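Local structure of thiosulfate sulfurtransferase YnjE (Escherichia coli, 2WLR) at residues 306-318 with 392-405. The protein catalyses the transfer of sulfur from thiosulfate to cyanide, giving thiocyanate and sulfite, through a cysteine persulfide intermediate. Numbering follows the deposited sequence.
Sequences YSYIKPKGEIAGA and GWYEWSSDPKNPVA
The indole of W393 lies against residues 311-314, with G313 O over one face and S397 CB over the other, an example of helix-borne aromatics packing on a segment pinned by a two-stranded sheet. Its NE1 donates to P311 O at 3.0 Å; P311 O lies in the ring plane, while the donor sits above the carbonyl plane. CG of W393 stands anti to the backbone N (chi1 172°), which carries the ring across to this segment. With an alanine in place of W393, P311 O would probably lose its indole donor and a gap would be likely to open beside G313. I315 lays CG1 over the five-membered ring of W396, a CH-pi contact 3.6 Å from the centroid, while its CG2 covers the benzene part. Farther along, Y308 turns an edge to the face of Y394, the planes at 66°, and a water joins Y308 O to Y394 OH. I309 CG1 packs 3.5 Å from Y394 CD1.

A short antiparallel pairing anchors the I315 end: E314 and A405 exchange two backbone bonds, and P403 O takes A316 N and W396 NE1 from opposite faces of its plane. Second-shell R294 makes a cation-pi contact with W393 and a salt bridge with E314, whose other carboxylate oxygen bonds S292. The W393 side chain is about 7 Å from that of R370, probably substrate-binding. Within this rhodanese domain, sheet 314-315/404-405 ties the segment leading into strand 319-320 to the chain following helix 392-396, with W396 also touching helix 276-280 and strand 386-389.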
ATOM      1  N   TYR A 306      -2.102 -20.337  -9.545  1.00 15.91           N
ATOM      2  CA  TYR A 306      -1.857 -19.979 -10.943  1.00 17.42           C
ATOM      3  C   TYR A 306      -2.035 -21.194 -11.867  1.00 18.86           C
ATOM      4  O   TYR A 306      -1.529 -22.280 -11.572  1.00 19.52           O
ATOM      5  CB  TYR A 306      -0.428 -19.457 -11.102  1.00 16.69           C
ATOM      6  CG  TYR A 306      -0.106 -18.242 -10.261  1.00 15.64           C
ATOM      7  CD1 TYR A 306       0.215 -18.381  -8.934  1.00 16.83           C
ATOM      8  CD2 TYR A 306      -0.107 -16.971 -10.813  1.00 15.78           C
ATOM      9  CE1 TYR A 306       0.522 -17.296  -8.136  1.00 17.06           C
ATOM     10  CE2 TYR A 306       0.200 -15.849 -10.019  1.00 16.98           C
ATOM     11  CZ  TYR A 306       0.509 -16.025  -8.678  1.00 17.87           C
ATOM     12  OH  TYR A 306       0.852 -14.945  -7.866  1.00 17.99           O
ATOM     13  N   SER A 307      -2.699 -20.975 -12.999  1.00 20.38           N
ATOM     14  CA  SER A 307      -2.947 -22.040 -13.976  1.00 21.67           C
ATOM     15  C   SER A 307      -1.658 -22.663 -14.522  1.00 22.26           C
ATOM     16  O   SER A 307      -1.640 -23.841 -14.858  1.00 23.42           O
ATOM     17  CB  SER A 307      -3.802 -21.512 -15.124  1.00 22.35           C
ATOM     18  OG  SER A 307      -3.142 -20.463 -15.826  1.00 24.03           O
ATOM     19  N   TYR A 308      -0.587 -21.870 -14.588  1.00 21.48           N
ATOM     20  CA  TYR A 308       0.711 -22.298 -15.154  1.00 20.65           C
ATOM     21  C   TYR A 308       1.744 -22.738 -14.111  1.00 20.83           C
ATOM     22  O   TYR A 308       2.886 -23.091 -14.450  1.00 21.11           O
ATOM     23  CB  TYR A 308       1.265 -21.183 -16.053  1.00 20.82           C
ATOM     24  CG  TYR A 308       1.442 -19.838 -15.371  1.00 19.25           C
ATOM     25  CD1 TYR A 308       2.607 -19.531 -14.700  1.00 19.16           C
ATOM     26  CD2 TYR A 308       0.432 -18.881 -15.411  1.00 18.02           C
ATOM     27  CE1 TYR A 308       2.780 -18.301 -14.078  1.00 20.28           C
ATOM     28  CE2 TYR A 308       0.587 -17.650 -14.799  1.00 18.86           C
ATOM     29  CZ  TYR A 308       1.765 -17.368 -14.125  1.00 19.61           C
ATOM     30  OH  TYR A 308       1.910 -16.137 -13.521  1.00 20.24           O
ATOM     31  N   ILE A 309       1.363 -22.725 -12.833  1.00 19.57           N
ATOM     32  CA  ILE A 309       2.197 -23.272 -11.775  1.00 19.77           C
ATOM     33  C   ILE A 309       1.582 -24.552 -11.243  1.00 20.46           C
ATOM     34  O   ILE A 309       0.535 -24.531 -10.591  1.00 20.75           O
ATOM     35  CB  ILE A 309       2.462 -22.279 -10.611  1.00 19.60           C
ATOM     36  CG1 ILE A 309       3.068 -20.985 -11.151  1.00 19.37           C
ATOM     37  CG2 ILE A 309       3.419 -22.889  -9.610  1.00 18.66           C
ATOM     38  CD1 ILE A 309       3.243 -19.890 -10.086  1.00 18.89           C
ATOM     39  N   LYS A 310       2.229 -25.673 -11.547  1.00 20.98           N
ATOM     40  CA  LYS A 310       1.692 -26.976 -11.160  1.00 21.55           C
ATOM     41  C   LYS A 310       1.976 -27.321  -9.691  1.00 20.59           C
ATOM     42  O   LYS A 310       1.079 -27.770  -8.995  1.00 19.98           O
ATOM     43  CB  LYS A 310       2.226 -28.062 -12.116  1.00 22.55           C
ATOM     44  CG  LYS A 310       1.810 -29.490 -11.793  1.00 25.99           C
ATOM     45  CD  LYS A 310       0.341 -29.767 -12.109  1.00 29.46           C
ATOM     46  CE  LYS A 310       0.023 -31.259 -11.930  1.00 31.54           C
ATOM     47  NZ  LYS A 310       0.572 -32.132 -13.032  1.00 32.48           N
ATOM     48  N   PRO A 311       3.209 -27.084  -9.207  1.00 19.57           N
ATOM     49  CA  PRO A 311       3.501 -27.415  -7.815  1.00 19.10           C
ATOM     50  C   PRO A 311       2.681 -26.622  -6.808  1.00 19.19           C
ATOM     51  O   PRO A 311       2.440 -25.422  -7.003  1.00 18.56           O
ATOM     52  CB  PRO A 311       4.982 -27.063  -7.676  1.00 19.05           C
ATOM     53  CG  PRO A 311       5.504 -27.194  -9.064  1.00 18.83           C
ATOM     54  CD  PRO A 311       4.435 -26.678  -9.926  1.00 19.32           C
ATOM     55  N   LYS A 312       2.277 -27.309  -5.743  1.00 19.69           N
ATOM     56  CA  LYS A 312       1.507 -26.739  -4.641  1.00 20.01           C
ATOM     57  C   LYS A 312       2.330 -26.779  -3.382  1.00 19.83           C
ATOM     58  O   LYS A 312       3.163 -27.683  -3.180  1.00 20.71           O
ATOM     59  CB  LYS A 312       0.217 -27.536  -4.421  1.00 20.81           C
ATOM     60  CG  LYS A 312      -0.734 -27.493  -5.574  1.00 22.81           C
ATOM     61  CD  LYS A 312      -1.924 -28.424  -5.310  1.00 26.32           C
ATOM     62  CE  LYS A 312      -2.974 -28.312  -6.394  1.00 30.22           C
ATOM     63  NZ  LYS A 312      -3.991 -29.414  -6.294  1.00 32.61           N
ATOM     64  N   GLY A 313       2.107 -25.799  -2.514  1.00 18.44           N
ATOM     65  CA  GLY A 313       2.810 -25.707  -1.272  1.00 17.47           C
ATOM     66  C   GLY A 313       3.386 -24.321  -1.139  1.00 16.94           C
ATOM     67  O   GLY A 313       3.036 -23.419  -1.916  1.00 16.00           O
ATOM     68  N   GLU A 314       4.275 -24.197  -0.168  1.00 16.19           N
ATOM     69  CA  GLU A 314       4.901 -22.963   0.221  1.00 15.33           C
ATOM     70  C   GLU A 314       6.376 -23.187   0.512  1.00 16.08           C
ATOM     71  O   GLU A 314       6.802 -24.303   0.829  1.00 15.86           O
ATOM     72  CB  GLU A 314       4.205 -22.464   1.478  1.00 15.41           C
ATOM     73  CG  GLU A 314       4.551 -21.056   1.870  1.00 15.05           C
ATOM     74  CD  GLU A 314       4.317 -20.078   0.728  1.00 16.40           C
ATOM     75  OE1 GLU A 314       3.253 -19.445   0.712  1.00 15.74           O
ATOM     76  OE2 GLU A 314       5.162 -19.977  -0.186  1.00 17.92           O
ATOM     77  N   ILE A 315       7.161 -22.113   0.429  1.00 14.83           N
ATOM     78  CA  ILE A 315       8.563 -22.135   0.820  1.00 15.36           C
ATOM     79  C   ILE A 315       8.675 -22.492   2.297  1.00 15.37           C
ATOM     80  O   ILE A 315       8.100 -21.820   3.177  1.00 16.14           O
ATOM     81  CB  ILE A 315       9.254 -20.783   0.531  1.00 14.72           C
ATOM     82  CG1 ILE A 315       9.168 -20.475  -0.967  1.00 15.85           C
ATOM     83  CG2 ILE A 315      10.712 -20.777   1.089  1.00 13.89           C
ATOM     84  CD1 ILE A 315       9.950 -19.258  -1.405  1.00 15.57           C
ATOM     85  N   ALA A 316       9.407 -23.558   2.590  1.00 15.83           N
ATOM     86  CA  ALA A 316       9.573 -23.995   3.972  1.00 16.17           C
ATOM     87  C   ALA A 316      10.354 -22.957   4.765  1.00 15.93           C
ATOM     88  O   ALA A 316      11.448 -22.528   4.370  1.00 17.21           O
ATOM     89  CB  ALA A 316      10.290 -25.352   4.028  1.00 16.78           C
ATOM     90  N   GLY A 317       9.784 -22.552   5.897  1.00 16.01           N
ATOM     91  CA  GLY A 317      10.345 -21.536   6.739  1.00 15.22           C
ATOM     92  C   GLY A 317       9.820 -20.133   6.455  1.00 14.66           C
ATOM     93  O   GLY A 317      10.137 -19.229   7.207  1.00 14.70           O
ATOM     94  N   ALA A 318       9.049 -19.966   5.380  1.00 14.82           N
ATOM     95  CA  ALA A 318       8.497 -18.650   5.048  1.00 14.26           C
ATOM     96  C   ALA A 318       7.392 -18.313   6.035  1.00 14.09           C
ATOM     97  O   ALA A 318       6.631 -19.190   6.464  1.00 14.73           O
ATOM     98  CB  ALA A 318       7.966 -18.639   3.604  1.00 14.24           C
ATOM     99  N   GLY A 392      10.009 -16.022  -6.341  1.00 10.94           N
ATOM    100  CA  GLY A 392       8.863 -16.472  -5.578  1.00 11.06           C
ATOM    101  C   GLY A 392       8.643 -17.963  -5.642  1.00 11.68           C
ATOM    102  O   GLY A 392       9.585 -18.765  -5.795  1.00 11.37           O
ATOM    103  N   TRP A 393       7.383 -18.341  -5.534  1.00 11.55           N
ATOM    104  CA  TRP A 393       7.033 -19.749  -5.513  1.00 12.25           C
ATOM    105  C   TRP A 393       7.263 -20.379  -6.883  1.00 13.14           C
ATOM    106  O   TRP A 393       7.641 -21.543  -6.982  1.00 13.00           O
ATOM    107  CB  TRP A 393       5.584 -19.918  -5.059  1.00 13.38           C
ATOM    108  CG  TRP A 393       5.103 -21.333  -5.207  1.00 12.11           C
ATOM    109  CD1 TRP A 393       4.164 -21.785  -6.069  1.00 15.69           C
ATOM    110  CD2 TRP A 393       5.517 -22.452  -4.418  1.00 14.28           C
ATOM    111  NE1 TRP A 393       3.982 -23.149  -5.895  1.00 16.37           N
ATOM    112  CE2 TRP A 393       4.807 -23.577  -4.893  1.00 14.47           C
ATOM    113  CE3 TRP A 393       6.443 -22.618  -3.399  1.00 13.57           C
ATOM    114  CZ2 TRP A 393       5.000 -24.866  -4.353  1.00 14.15           C
ATOM    115  CZ3 TRP A 393       6.647 -23.875  -2.866  1.00 13.19           C
ATOM    116  CH2 TRP A 393       5.907 -24.982  -3.339  1.00 14.76           C
ATOM    117  N   TYR A 394       7.067 -19.628  -7.952  1.00 13.11           N
ATOM    118  CA  TYR A 394       7.319 -20.176  -9.291  1.00 12.91           C
ATOM    119  C   TYR A 394       8.743 -20.653  -9.479  1.00 13.25           C
ATOM    120  O   TYR A 394       8.983 -21.744  -9.985  1.00 15.21           O
ATOM    121  CB  TYR A 394       6.988 -19.125 -10.374  1.00 13.49           C
ATOM    122  CG  TYR A 394       6.776 -19.610 -11.801  1.00 13.39           C
ATOM    123  CD1 TYR A 394       6.486 -20.949 -12.100  1.00 14.25           C
ATOM    124  CD2 TYR A 394       6.800 -18.718 -12.857  1.00 14.01           C
ATOM    125  CE1 TYR A 394       6.285 -21.365 -13.418  1.00 15.19           C
ATOM    126  CE2 TYR A 394       6.603 -19.124 -14.162  1.00 16.13           C
ATOM    127  CZ  TYR A 394       6.319 -20.445 -14.435  1.00 16.29           C
ATOM    128  OH  TYR A 394       6.117 -20.792 -15.758  1.00 19.79           O
ATOM    129  N   GLU A 395       9.706 -19.844  -9.075  1.00 13.91           N
ATOM    130  CA  GLU A 395      11.089 -20.242  -9.160  1.00 14.02           C
ATOM    131  C   GLU A 395      11.407 -21.332  -8.147  1.00 14.35           C
ATOM    132  O   GLU A 395      12.009 -22.363  -8.514  1.00 14.01           O
ATOM    133  CB  GLU A 395      11.998 -19.039  -8.966  1.00 13.62           C
ATOM    134  CG  GLU A 395      13.465 -19.388  -9.210  1.00 14.58           C
ATOM    135  CD  GLU A 395      14.423 -18.304  -8.849  1.00 18.20           C
ATOM    136  OE1 GLU A 395      14.173 -17.523  -7.894  1.00 18.65           O
ATOM    137  OE2 GLU A 395      15.469 -18.282  -9.523  1.00 19.38           O
ATOM    138  N   TRP A 396      11.044 -21.116  -6.889  1.00 14.18           N
ATOM    139  CA  TRP A 396      11.434 -22.024  -5.801  1.00 14.89           C
ATOM    140  C   TRP A 396      11.012 -23.436  -6.140  1.00 15.92           C
ATOM    141  O   TRP A 396      11.829 -24.371  -6.085  1.00 16.15           O
ATOM    142  CB  TRP A 396      10.785 -21.582  -4.497  1.00 13.50           C
ATOM    143  CG  TRP A 396      11.225 -22.325  -3.294  1.00 12.80           C
ATOM    144  CD1 TRP A 396      10.613 -23.386  -2.722  1.00 14.86           C
ATOM    145  CD2 TRP A 396      12.332 -21.999  -2.468  1.00 12.75           C
ATOM    146  NE1 TRP A 396      11.275 -23.764  -1.602  1.00 13.32           N
ATOM    147  CE2 TRP A 396      12.348 -22.939  -1.407  1.00 15.13           C
ATOM    148  CE3 TRP A 396      13.332 -21.018  -2.515  1.00 14.73           C
ATOM    149  CZ2 TRP A 396      13.315 -22.925  -0.412  1.00 15.71           C
ATOM    150  CZ3 TRP A 396      14.294 -21.011  -1.520  1.00 16.29           C
ATOM    151  CH2 TRP A 396      14.274 -21.955  -0.480  1.00 16.48           C
ATOM    152  N   SER A 397       9.765 -23.593  -6.541  1.00 16.67           N
ATOM    153  CA  SER A 397       9.181 -24.910  -6.749  1.00 18.05           C
ATOM    154  C   SER A 397       9.549 -25.516  -8.100  1.00 19.31           C
ATOM    155  O   SER A 397       9.192 -26.668  -8.376  1.00 20.52           O
ATOM    156  CB  SER A 397       7.653 -24.852  -6.550  1.00 17.93           C
ATOM    157  OG  SER A 397       6.976 -24.108  -7.554  1.00 17.87           O
ATOM    158  N   SER A 398      10.264 -24.769  -8.937  1.00 20.46           N
ATOM    159  CA  SER A 398      10.769 -25.304 -10.213  1.00 21.39           C
ATOM    160  C   SER A 398      11.849 -26.358  -9.959  1.00 22.17           C
ATOM    161  O   SER A 398      12.105 -27.207 -10.825  1.00 22.80           O
ATOM    162  CB  SER A 398      11.288 -24.190 -11.136  1.00 21.32           C
ATOM    163  OG  SER A 398      12.523 -23.681 -10.689  1.00 24.11           O
ATOM    164  N   ASP A 399      12.474 -26.288  -8.785  1.00 22.41           N
ATOM    165  CA  ASP A 399      13.396 -27.317  -8.299  1.00 23.52           C
ATOM    166  C   ASP A 399      12.776 -28.117  -7.131  1.00 23.52           C
ATOM    167  O   ASP A 399      12.674 -27.604  -6.016  1.00 21.90           O
ATOM    168  CB  ASP A 399      14.685 -26.643  -7.839  1.00 24.02           C
ATOM    169  CG  ASP A 399      15.773 -27.632  -7.470  1.00 26.74           C
ATOM    170  OD1 ASP A 399      15.509 -28.844  -7.560  1.00 30.15           O
ATOM    171  OD2 ASP A 399      16.885 -27.188  -7.092  1.00 29.42           O
ATOM    172  N   PRO A 400      12.392 -29.392  -7.373  1.00 24.03           N
ATOM    173  CA  PRO A 400      11.766 -30.236  -6.339  1.00 24.41           C
ATOM    174  C   PRO A 400      12.596 -30.426  -5.074  1.00 24.22           C
ATOM    175  O   PRO A 400      12.045 -30.684  -4.007  1.00 24.91           O
ATOM    176  CB  PRO A 400      11.601 -31.588  -7.040  1.00 24.77           C
ATOM    177  CG  PRO A 400      11.590 -31.277  -8.480  1.00 24.65           C
ATOM    178  CD  PRO A 400      12.465 -30.086  -8.670  1.00 24.81           C
ATOM    179  N   LYS A 401      13.907 -30.283  -5.192  1.00 23.96           N
ATOM    180  CA  LYS A 401      14.801 -30.378  -4.056  1.00 24.13           C
ATOM    181  C   LYS A 401      14.658 -29.224  -3.058  1.00 22.71           C
ATOM    182  O   LYS A 401      15.064 -29.350  -1.913  1.00 23.72           O
ATOM    183  CB  LYS A 401      16.252 -30.505  -4.534  1.00 24.98           C
ATOM    184  CG  LYS A 401      16.520 -31.778  -5.377  1.00 28.73           C
ATOM    185  CD  LYS A 401      17.756 -31.655  -6.288  1.00 32.48           C
ATOM    186  CE  LYS A 401      17.541 -30.651  -7.427  1.00 34.42           C
ATOM    187  NZ  LYS A 401      18.472 -30.758  -8.600  1.00 36.94           N
ATOM    188  N   ASN A 402      14.093 -28.087  -3.478  1.00 21.46           N
ATOM    189  CA  ASN A 402      13.908 -26.975  -2.549  1.00 19.95           C
ATOM    190  C   ASN A 402      12.830 -27.311  -1.509  1.00 19.11           C
ATOM    191  O   ASN A 402      11.771 -27.772  -1.893  1.00 18.83           O
ATOM    192  CB  ASN A 402      13.515 -25.711  -3.306  1.00 18.73           C
ATOM    193  CG  ASN A 402      14.691 -25.052  -3.963  1.00 19.53           C
ATOM    194  OD1 ASN A 402      15.798 -25.053  -3.423  1.00 19.82           O
ATOM    195  ND2 ASN A 402      14.456 -24.449  -5.112  1.00 19.60           N
ATOM    196  N   PRO A 403      13.112 -27.112  -0.215  1.00 19.33           N
ATOM    197  CA  PRO A 403      12.178 -27.538   0.836  1.00 19.40           C
ATOM    198  C   PRO A 403      10.823 -26.844   0.755  1.00 19.43           C
ATOM    199  O   PRO A 403      10.766 -25.606   0.590  1.00 19.02           O
ATOM    200  CB  PRO A 403      12.895 -27.145   2.122  1.00 19.95           C
ATOM    201  CG  PRO A 403      14.346 -27.108   1.762  1.00 21.23           C
ATOM    202  CD  PRO A 403      14.368 -26.598   0.358  1.00 19.06           C
ATOM    203  N   VAL A 404       9.760 -27.640   0.866  1.00 18.39           N
ATOM    204  CA  VAL A 404       8.370 -27.191   0.752  1.00 18.96           C
ATOM    205  C   VAL A 404       7.626 -27.459   2.067  1.00 19.95           C
ATOM    206  O   VAL A 404       7.780 -28.538   2.684  1.00 20.01           O
ATOM    207  CB  VAL A 404       7.625 -27.900  -0.438  1.00 18.88           C
ATOM    208  CG1 VAL A 404       6.110 -27.607  -0.421  1.00 19.40           C
ATOM    209  CG2 VAL A 404       8.222 -27.515  -1.780  1.00 20.12           C
ATOM    210  N   ALA A 405       6.835 -26.481   2.519  1.00 19.84           N
ATOM    211  CA  ALA A 405       5.929 -26.662   3.666  1.00 20.75           C
ATOM    212  C   ALA A 405       4.504 -26.728   3.151  1.00 21.53           C
ATOM    213  O   ALA A 405       4.161 -26.083   2.162  1.00 21.03           O
ATOM    214  CB  ALA A 405       6.050 -25.524   4.661  1.00 20.27           C
TER
HETATM  215  O   HOH W   1       5.158 -23.307 -16.069  1.00 34.30           O